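Local coordinates for fiber protein (Human adenovirus 14, PDB 3F0Y) that forms the trimeric knob at the tip of the viral fibre and probably binds a host-cell receptor, as CD46 is bound by related species B knobs, at residues F127-T141 with P153-I165. Numbering follows the deposited sequence. Where two conformers were deposited one is given.
Sequences FNNNSREKENYIYGT and PIDISVMLNQRAI
I138 and V158 form a hydrogen-bonded pair in an antiparallel beta hairpin of the adenovirus knob's beta sandwich, each backbone N reaching the other's O at 2.7 Å. Strand 137-145 is outermost in its four-stranded sheet within the chain, and 151-160 lies between it and strand 171-180. I138, V158 and L160 face inward to F201 and Y203 of the other sheet; CD1 of I138 meets CD1 of L160 at 3.8 Å. On the face bearing Y137, Y139 and S157, M159 can be followed outward. Its CB lies near Y137 CE2, and its CG sits over the ring face, 4.2 Å from the centroid. With chi1 and chi2 both near 180°, SD is carried alongside the ring to an oblique Met-aromatic contact, 3.5 Å from Y137 OH; chi3 (71°) then bends CE away. Y139 instead turns its hydroxyl to T145 of the second subunit, bringing the hairpin to the trimer interface. Where the ladder begins on one strand and ends on the other, N136 ND2 donates to L160 O at 2.7 Å, nearly along the C=O axis, and to P126 O; N136 O receives L160 N, so its side chain and backbone both tie the 3-10 turn leading into strand 137-141 to L160. Beyond it, N128 N binds Q162 O. N161, its amide held by Y125 O, P120 O and C172 N, lays CB over one face of the F127 ring, 3.6 Å from the centroid, with ring and amide planes 25° apart. One water joins the loops, donating to N128 OD1 and accepting from A164 N at 2.7 Å.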
loop_
_atom_site.group_PDB
_atom_site.type_symbol
_atom_site.label_atom_id
_atom_site.label_comp_id
_atom_site.label_asym_id
_atom_site.label_seq_id
_atom_site.Cartn_x
_atom_site.Cartn_y
_atom_site.Cartn_z
ATOM N N PHE A 127 -16.233 -11.753 -14.940
ATOM C CA PHE A 127 -17.396 -11.030 -15.440
ATOM C C PHE A 127 -18.636 -11.886 -15.231
ATOM O O PHE A 127 -18.588 -13.107 -15.404
ATOM C CB PHE A 127 -17.255 -10.722 -16.933
ATOM C CG PHE A 127 -16.357 -9.563 -17.233
ATOM C CD1 PHE A 127 -15.011 -9.762 -17.495
ATOM C CD2 PHE A 127 -16.861 -8.271 -17.265
ATOM C CE1 PHE A 127 -14.182 -8.697 -17.781
ATOM C CE2 PHE A 127 -16.036 -7.195 -17.548
ATOM C CZ PHE A 127 -14.692 -7.407 -17.806
ATOM N N ASN A 128 -19.737 -11.238 -14.854
ATOM C CA ASN A 128 -21.056 -11.874 -14.795
ATOM C C ASN A 128 -21.085 -13.149 -13.957
ATOM O O ASN A 128 -21.701 -14.145 -14.344
ATOM C CB ASN A 128 -21.556 -12.166 -16.215
ATOM C CG ASN A 128 -21.519 -10.941 -17.107
ATOM O OD1 ASN A 128 -21.676 -9.814 -16.640
ATOM N ND2 ASN A 128 -21.309 -11.157 -18.402
ATOM N N ASN A 129 -20.401 -13.112 -12.815
ATOM C CA ASN A 129 -20.373 -14.232 -11.886
ATOM C C ASN A 129 -20.893 -13.761 -10.532
ATOM O O ASN A 129 -20.147 -13.194 -9.733
ATOM C CB ASN A 129 -18.953 -14.794 -11.765
ATOM C CG ASN A 129 -18.912 -16.156 -11.092
ATOM O OD1 ASN A 129 -19.733 -16.466 -10.228
ATOM N ND2 ASN A 129 -17.946 -16.977 -11.485
ATOM N N ASN A 130 -22.181 -13.993 -10.293
ATOM C CA ASN A 130 -22.834 -13.565 -9.056
ATOM C C ASN A 130 -22.216 -14.190 -7.805
ATOM O O ASN A 130 -22.104 -13.531 -6.772
ATOM C CB ASN A 130 -24.336 -13.885 -9.103
ATOM C CG ASN A 130 -25.089 -13.042 -10.125
ATOM O OD1 ASN A 130 -24.582 -12.035 -10.625
ATOM N ND2 ASN A 130 -26.315 -13.451 -10.430
ATOM N N SER A 131 -21.808 -15.453 -7.905
ATOM C CA SER A 131 -21.236 -16.169 -6.761
ATOM C C SER A 131 -19.880 -15.608 -6.329
ATOM O O SER A 131 -19.504 -15.728 -5.163
ATOM C CB SER A 131 -21.112 -17.666 -7.063
ATOM O OG SER A 131 -20.084 -17.921 -8.002
ATOM N N ARG A 132 -19.154 -14.994 -7.263
ATOM C CA ARG A 132 -17.831 -14.430 -6.981
ATOM C C ARG A 132 -17.794 -12.904 -7.078
ATOM O O ARG A 132 -16.718 -12.306 -7.097
ATOM C CB ARG A 132 -16.806 -15.019 -7.946
ATOM C CG ARG A 132 -16.701 -16.534 -7.903
ATOM C CD ARG A 132 -15.627 -17.014 -8.854
ATOM N NE ARG A 132 -14.340 -16.394 -8.546
ATOM C CZ ARG A 132 -13.318 -16.291 -9.393
ATOM N NH1 ARG A 132 -13.402 -16.771 -10.630
ATOM N NH2 ARG A 132 -12.199 -15.699 -8.990
ATOM N N GLU A 133 -18.968 -12.279 -7.122
ATOM C CA GLU A 133 -19.086 -10.831 -7.314
ATOM C C GLU A 133 -18.309 -9.992 -6.289
ATOM O O GLU A 133 -17.800 -8.923 -6.627
ATOM C CB GLU A 133 -20.564 -10.432 -7.305
ATOM C CG GLU A 133 -20.824 -8.947 -7.500
ATOM C CD GLU A 133 -22.271 -8.641 -7.840
ATOM O OE1 GLU A 133 -23.141 -9.516 -7.623
ATOM O OE2 GLU A 133 -22.536 -7.518 -8.325
ATOM N N LYS A 134 -18.222 -10.475 -5.050
ATOM C CA LYS A 134 -17.525 -9.751 -3.979
ATOM C C LYS A 134 -16.026 -9.612 -4.239
ATOM O O LYS A 134 -15.400 -8.663 -3.770
ATOM C CB LYS A 134 -17.723 -10.447 -2.627
ATOM C CG LYS A 134 -19.157 -10.482 -2.118
ATOM C CD LYS A 134 -19.242 -11.304 -0.837
ATOM C CE LYS A 134 -20.671 -11.645 -0.448
ATOM N NZ LYS A 134 -21.194 -10.803 0.656
ATOM N N GLU A 135 -15.457 -10.558 -4.982
ATOM C CA GLU A 135 -14.018 -10.577 -5.252
ATOM C C GLU A 135 -13.574 -9.461 -6.202
ATOM O O GLU A 135 -12.386 -9.149 -6.284
ATOM C CB GLU A 135 -13.607 -11.942 -5.811
ATOM C CG GLU A 135 -13.847 -13.090 -4.837
ATOM C CD GLU A 135 -13.617 -14.450 -5.461
ATOM O OE1 GLU A 135 -12.557 -14.644 -6.085
ATOM O OE2 GLU A 135 -14.491 -15.329 -5.316
ATOM N N ASN A 136 -14.531 -8.858 -6.904
ATOM C CA ASN A 136 -14.251 -7.775 -7.846
ATOM C C ASN A 136 -13.998 -6.417 -7.188
ATOM O O ASN A 136 -13.614 -5.469 -7.872
ATOM C CB ASN A 136 -15.408 -7.645 -8.843
ATOM C CG ASN A 136 -15.558 -8.868 -9.722
ATOM O OD1 ASN A 136 -16.344 -9.766 -9.427
ATOM N ND2 ASN A 136 -14.790 -8.918 -10.803
ATOM N N TYR A 137 -14.199 -6.324 -5.873
ATOM C CA TYR A 137 -14.157 -5.043 -5.173
ATOM C C TYR A 137 -12.882 -4.820 -4.359
ATOM O O TYR A 137 -12.416 -5.705 -3.639
ATOM C CB TYR A 137 -15.371 -4.903 -4.255
ATOM C CG TYR A 137 -16.685 -4.843 -4.995
ATOM C CD1 TYR A 137 -17.468 -5.982 -5.152
ATOM C CD2 TYR A 137 -17.150 -3.646 -5.535
ATOM C CE1 TYR A 137 -18.681 -5.933 -5.829
ATOM C CE2 TYR A 137 -18.363 -3.587 -6.214
ATOM C CZ TYR A 137 -19.122 -4.735 -6.357
ATOM O OH TYR A 137 -20.325 -4.693 -7.029
ATOM N N ILE A 138 -12.336 -3.615 -4.492
ATOM C CA ILE A 138 -11.202 -3.152 -3.703
ATOM C C ILE A 138 -11.607 -1.826 -3.068
ATOM O O ILE A 138 -12.264 -1.003 -3.709
ATOM C CB ILE A 138 -9.956 -2.954 -4.590
ATOM C CG1 ILE A 138 -9.378 -4.307 -5.010
ATOM C CG2 ILE A 138 -8.896 -2.134 -3.869
ATOM C CD1 ILE A 138 -8.369 -4.212 -6.132
ATOM N N TYR A 139 -11.228 -1.623 -1.808
ATOM C CA TYR A 139 -11.614 -0.421 -1.077
ATOM C C TYR A 139 -10.413 0.269 -0.452
ATOM O O TYR A 139 -9.398 -0.361 -0.151
ATOM C CB TYR A 139 -12.611 -0.762 0.026
ATOM C CG TYR A 139 -13.818 -1.535 -0.449
ATOM C CD1 TYR A 139 -13.857 -2.920 -0.359
ATOM C CD2 TYR A 139 -14.924 -0.880 -0.984
ATOM C CE1 TYR A 139 -14.962 -3.639 -0.787
ATOM C CE2 TYR A 139 -16.037 -1.591 -1.418
ATOM C CZ TYR A 139 -16.049 -2.969 -1.313
ATOM O OH TYR A 139 -17.147 -3.681 -1.739
ATOM N N GLY A 140 -10.547 1.572 -0.247
ATOM C CA GLY A 140 -9.507 2.346 0.403
ATOM C C GLY A 140 -9.940 3.771 0.645
ATOM O O GLY A 140 -11.129 4.097 0.553
ATOM N N THR A 141 -8.967 4.614 0.973
ATOM C CA THR A 141 -9.208 6.026 1.233
ATOM C C THR A 141 -8.077 6.871 0.650
ATOM O O THR A 141 -6.941 6.406 0.529
ATOM C CB THR A 141 -9.317 6.292 2.754
ATOM O OG1 THR A 141 -10.342 5.462 3.318
ATOM C CG2 THR A 141 -9.646 7.752 3.037
ATOM N N PRO A 153 -10.864 13.185 4.466
ATOM C CA PRO A 153 -10.845 11.815 3.954
ATOM C C PRO A 153 -11.919 11.551 2.898
ATOM O O PRO A 153 -13.076 11.935 3.075
ATOM C CB PRO A 153 -11.105 10.971 5.206
ATOM C CG PRO A 153 -11.883 11.855 6.098
ATOM C CD PRO A 153 -11.386 13.249 5.844
ATOM N N ILE A 154 -11.516 10.902 1.809
ATOM C CA ILE A 154 -12.421 10.538 0.723
ATOM C C ILE A 154 -12.398 9.025 0.554
ATOM O O ILE A 154 -11.325 8.432 0.468
ATOM C CB ILE A 154 -11.994 11.200 -0.604
ATOM C CG1 ILE A 154 -12.019 12.726 -0.475
ATOM C CG2 ILE A 154 -12.895 10.745 -1.751
ATOM C CD1 ILE A 154 -11.501 13.451 -1.704
ATOM N N ASP A 155 -13.574 8.403 0.507
ATOM C CA ASP A 155 -13.673 6.957 0.304
ATOM C C ASP A 155 -13.431 6.608 -1.156
ATOM O O ASP A 155 -13.906 7.304 -2.053
ATOM C CB ASP A 155 -15.055 6.439 0.707
ATOM C CG ASP A 155 -15.353 6.643 2.176
ATOM O OD1 ASP A 155 -14.424 6.520 3.000
ATOM O OD2 ASP A 155 -16.524 6.920 2.505
ATOM N N ILE A 156 -12.700 5.522 -1.389
ATOM C CA ILE A 156 -12.486 5.027 -2.742
ATOM C C ILE A 156 -12.951 3.584 -2.849
ATOM O O ILE A 156 -12.605 2.746 -2.017
ATOM C CB ILE A 156 -11.014 5.116 -3.169
ATOM C CG1 ILE A 156 -10.537 6.566 -3.114
ATOM C CG2 ILE A 156 -10.839 4.563 -4.585
ATOM C CD1 ILE A 156 -9.119 6.757 -3.594
ATOM N N SER A 157 -13.749 3.318 -3.876
ATOM C CA SER A 157 -14.177 1.973 -4.213
ATOM C C SER A 157 -13.689 1.682 -5.622
ATOM O O SER A 157 -13.923 2.468 -6.538
ATOM C CB SER A 157 -15.700 1.871 -4.147
ATOM O OG SER A 157 -16.135 0.541 -4.363
ATOM N N VAL A 158 -12.985 0.566 -5.783
ATOM C CA VAL A 158 -12.573 0.094 -7.094
ATOM C C VAL A 158 -13.302 -1.211 -7.386
ATOM O O VAL A 158 -13.355 -2.098 -6.535
ATOM C CB VAL A 158 -11.050 -0.136 -7.163
ATOM C CG1 VAL A 158 -10.649 -0.683 -8.529
ATOM C CG2 VAL A 158 -10.305 1.149 -6.858
ATOM N N MET A 159 -13.890 -1.309 -8.575
ATOM C CA MET A 159 -14.450 -2.566 -9.046
ATOM C C MET A 159 -13.712 -2.972 -10.312
ATOM O O MET A 159 -13.645 -2.206 -11.272
ATOM C CB MET A 159 -15.950 -2.455 -9.324
ATOM C CG MET A 159 -16.613 -3.812 -9.547
ATOM S SD MET A 159 -18.400 -3.739 -9.781
ATOM C CE MET A 159 -18.499 -2.983 -11.401
ATOM N N LEU A 160 -13.150 -4.174 -10.294
ATOM C CA LEU A 160 -12.436 -4.712 -11.442
ATOM C C LEU A 160 -13.359 -5.634 -12.223
ATOM O O LEU A 160 -14.006 -6.502 -11.641
ATOM C CB LEU A 160 -11.198 -5.478 -10.982
ATOM C CG LEU A 160 -10.222 -4.672 -10.122
ATOM C CD1 LEU A 160 -9.070 -5.548 -9.667
ATOM C CD2 LEU A 160 -9.711 -3.457 -10.877
ATOM N N ASN A 161 -13.413 -5.436 -13.538
ATOM C CA ASN A 161 -14.221 -6.263 -14.431
ATOM C C ASN A 161 -15.694 -6.323 -13.993
ATOM O O ASN A 161 -16.372 -5.298 -14.024
ATOM C CB ASN A 161 -13.580 -7.650 -14.577
ATOM C CG ASN A 161 -12.201 -7.588 -15.217
ATOM O OD1 ASN A 161 -11.876 -6.634 -15.923
ATOM N ND2 ASN A 161 -11.384 -8.605 -14.970
ATOM N N GLN A 162 -16.176 -7.500 -13.586
ATOM C CA GLN A 162 -17.554 -7.700 -13.106
ATOM C C GLN A 162 -18.619 -7.579 -14.198
ATOM O O GLN A 162 -19.360 -8.530 -14.451
ATOM C CB GLN A 162 -17.887 -6.767 -11.927
ATOM C CG GLN A 162 -19.309 -6.911 -11.384
ATOM C CD GLN A 162 -19.695 -8.349 -11.109
ATOM O OE1 GLN A 162 -18.976 -9.072 -10.424
ATOM N NE2 GLN A 162 -20.836 -8.772 -11.645
ATOM N N ARG A 163 -18.713 -6.411 -14.826
ATOM C CA ARG A 163 -19.734 -6.191 -15.844
ATOM C C ARG A 163 -19.188 -5.360 -17.009
ATOM O O ARG A 163 -18.549 -4.328 -16.809
ATOM C CB ARG A 163 -20.994 -5.580 -15.201
ATOM C CG ARG A 163 -21.338 -4.141 -15.557
ATOM C CD ARG A 163 -22.522 -3.644 -14.726
ATOM N NE ARG A 163 -22.100 -2.694 -13.696
ATOM C CZ ARG A 163 -21.936 -1.385 -13.888
ATOM N NH1 ARG A 163 -22.160 -0.834 -15.078
ATOM N NH2 ARG A 163 -21.546 -0.616 -12.880
ATOM N N ALA A 164 -19.412 -5.849 -18.225
ATOM C CA ALA A 164 -18.997 -5.151 -19.439
ATOM C C ALA A 164 -20.169 -4.338 -19.972
ATOM O O ALA A 164 -21.325 -4.669 -19.712
ATOM C CB ALA A 164 -18.522 -6.146 -20.486
ATOM N N ILE A 165 -19.865 -3.273 -20.712
ATOM C CA ILE A 165 -20.898 -2.401 -21.286
ATOM C C ILE A 165 -21.030 -2.540 -22.807
ATOM O O ILE A 165 -21.998 -2.054 -23.393
ATOM C CB ILE A 165 -20.660 -0.911 -20.922
ATOM C CG1 ILE A 165 -19.322 -0.402 -21.472
ATOM C CG2 ILE A 165 -20.710 -0.724 -19.412
ATOM C CD1 ILE A 165 -19.173 1.101 -21.376
HETATM O O HOH W 1 -20.943 -8.045 -18.415
HETATM O O HOH W 2 -13.345 4.048 2.704
#